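Local coordinates for protein packaging enzyme P4 (Pseudomonas phage phi13, PDB 4BLP) that probably hydrolyses NTP as a hexameric, RecA-like packaging helicase that drives viral RNA into the capsid of a double-stranded RNA phage, at residues P168-R173 against E184-A189. Sequence-based numbering, arbitrary orientation.
Sequences PDVTIR and EESSIA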
loop_
_atom_site.group_PDB
_atom_site.type_symbol
_atom_site.label_atom_id
_atom_site.label_comp_id
_atom_site.label_asym_id
_atom_site.label_seq_id
_atom_site.Cartn_x
_atom_site.Cartn_y
_atom_site.Cartn_z
ATOM N N PRO D 168 -11.969 7.134 -41.177
ATOM C CA PRO D 168 -13.030 7.454 -40.206
ATOM C C PRO D 168 -13.571 8.855 -40.470
ATOM O O PRO D 168 -12.940 9.622 -41.182
ATOM C CB PRO D 168 -12.288 7.412 -38.861
ATOM C CG PRO D 168 -10.885 7.818 -39.205
ATOM C CD PRO D 168 -10.625 7.228 -40.558
ATOM N N ASP D 169 -14.708 9.207 -39.895
ATOM C CA ASP D 169 -15.229 10.553 -40.090
ATOM C C ASP D 169 -14.541 11.542 -39.173
ATOM O O ASP D 169 -14.331 12.683 -39.553
ATOM C CB ASP D 169 -16.746 10.590 -39.833
ATOM C CG ASP D 169 -17.530 9.760 -40.821
ATOM O OD1 ASP D 169 -17.248 9.855 -42.044
ATOM O OD2 ASP D 169 -18.411 8.995 -40.380
ATOM N N VAL D 170 -14.181 11.093 -37.965
ATOM C CA VAL D 170 -13.601 11.984 -36.966
ATOM C C VAL D 170 -12.717 11.179 -36.039
ATOM O O VAL D 170 -13.008 10.003 -35.767
ATOM C CB VAL D 170 -14.739 12.736 -36.201
ATOM C CG1 VAL D 170 -15.655 11.755 -35.467
ATOM C CG2 VAL D 170 -14.178 13.807 -35.236
ATOM N N THR D 171 -11.644 11.799 -35.579
ATOM C CA THR D 171 -10.737 11.193 -34.596
ATOM C C THR D 171 -10.723 12.040 -33.348
ATOM O O THR D 171 -10.469 13.245 -33.411
ATOM C CB THR D 171 -9.316 11.046 -35.191
ATOM O OG1 THR D 171 -9.369 10.238 -36.381
ATOM C CG2 THR D 171 -8.322 10.424 -34.187
ATOM N N ILE D 172 -10.966 11.404 -32.205
ATOM C CA ILE D 172 -10.863 12.078 -30.916
ATOM C C ILE D 172 -9.412 11.929 -30.478
ATOM O O ILE D 172 -8.878 10.819 -30.518
ATOM C CB ILE D 172 -11.843 11.497 -29.897
ATOM C CG1 ILE D 172 -13.273 11.863 -30.330
ATOM C CG2 ILE D 172 -11.536 12.043 -28.455
ATOM C CD1 ILE D 172 -14.264 11.093 -29.470
ATOM N N ARG D 173 -8.781 13.040 -30.095
ATOM C CA ARG D 173 -7.362 13.009 -29.713
ATOM C C ARG D 173 -7.251 13.210 -28.219
ATOM O O ARG D 173 -7.674 14.249 -27.700
ATOM C CB ARG D 173 -6.602 14.090 -30.527
ATOM C CG ARG D 173 -6.513 13.646 -32.017
ATOM C CD ARG D 173 -5.266 12.784 -32.279
ATOM N NE ARG D 173 -4.097 13.648 -32.127
ATOM C CZ ARG D 173 -2.861 13.223 -31.873
ATOM N NH1 ARG D 173 -2.596 11.921 -31.795
ATOM N NH2 ARG D 173 -1.887 14.094 -31.677
ATOM N N GLU D 184 -4.607 19.519 -39.378
ATOM C CA GLU D 184 -4.992 19.121 -40.730
ATOM C C GLU D 184 -6.239 18.234 -40.864
ATOM O O GLU D 184 -6.926 18.323 -41.888
ATOM C CB GLU D 184 -3.824 18.353 -41.381
ATOM C CG GLU D 184 -2.560 19.163 -41.625
ATOM C CD GLU D 184 -1.342 18.345 -42.024
ATOM O OE1 GLU D 184 -1.400 17.095 -41.956
ATOM O OE2 GLU D 184 -0.316 18.964 -42.392
ATOM N N GLU D 185 -6.477 17.319 -39.925
ATOM C CA GLU D 185 -7.561 16.360 -40.103
ATOM C C GLU D 185 -8.796 16.625 -39.247
ATOM O O GLU D 185 -8.804 17.525 -38.401
ATOM C CB GLU D 185 -7.046 14.930 -39.856
ATOM C CG GLU D 185 -6.440 14.264 -41.089
ATOM C CD GLU D 185 -5.177 14.883 -41.660
ATOM O OE1 GLU D 185 -4.171 14.983 -40.922
ATOM O OE2 GLU D 185 -5.187 15.237 -42.860
ATOM N N SER D 186 -9.873 15.858 -39.538
ATOM C CA SER D 186 -11.139 15.918 -38.832
ATOM C C SER D 186 -10.905 15.359 -37.429
ATOM O O SER D 186 -10.828 14.137 -37.247
ATOM C CB SER D 186 -12.178 15.111 -39.590
ATOM O OG SER D 186 -13.382 15.127 -38.840
ATOM N N SER D 187 -10.638 16.248 -36.483
ATOM C CA SER D 187 -10.296 15.748 -35.149
ATOM C C SER D 187 -10.830 16.654 -34.076
ATOM O O SER D 187 -11.102 17.845 -34.308
ATOM C CB SER D 187 -8.789 15.594 -35.006
ATOM O OG SER D 187 -8.113 16.835 -35.086
ATOM N N ILE D 188 -11.021 16.073 -32.892
ATOM C CA ILE D 188 -11.500 16.844 -31.768
ATOM C C ILE D 188 -10.572 16.499 -30.596
ATOM O O ILE D 188 -10.469 15.333 -30.255
ATOM C CB ILE D 188 -12.971 16.542 -31.454
ATOM C CG1 ILE D 188 -13.909 16.875 -32.655
ATOM C CG2 ILE D 188 -13.383 17.310 -30.178
ATOM C CD1 ILE D 188 -15.291 16.523 -32.513
ATOM N N ALA D 189 -9.913 17.505 -30.014
ATOM C CA ALA D 189 -8.993 17.287 -28.908
ATOM C C ALA D 189 -9.781 17.306 -27.597
ATOM O O ALA D 189 -10.626 18.185 -27.398
ATOM C CB ALA D 189 -7.922 18.379 -28.925
HETATM O O HOH W 1 -10.069 11.794 -38.514
#
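V170 overlaps I188 through one methyl, CG2 lying 4.0 Å from I188 CD1 and about equally close to I188 CG1. With CG2 anti to the backbone N, V170 reaches along the sheet face it shares with I172 and I188, where L203 of helix 193-205 packs on both V170 and I188. Strands 170-173 and 187-189 run parallel, their axes at 18°. S186 O accepts T171 N at 3.0 Å, T171 O accepts I188 N at 2.9 Å, and I188 O accepts R173 N at 2.9 Å. Before the second strand begins, S186 OG, anti to its own N (chi1 177°), donates to D169 O at 2.7 Å, in the carbonyl plane and on a lone pair. S186 O has a second donor, a water that also bonds T171 OG1 at 2.7 Å. On the other face, F181 packs against T171, S187 and R173; the bent R173 chain leaves the sheet, its guanidinium forming salt bridges with D182 and D213. The pair belongs to a beta-alpha-beta unit, helix 181-184 linking an inner strand to strand 187-189, outermost in this chain, in the parallel part of a RecA-like P-loop NTPase sheet.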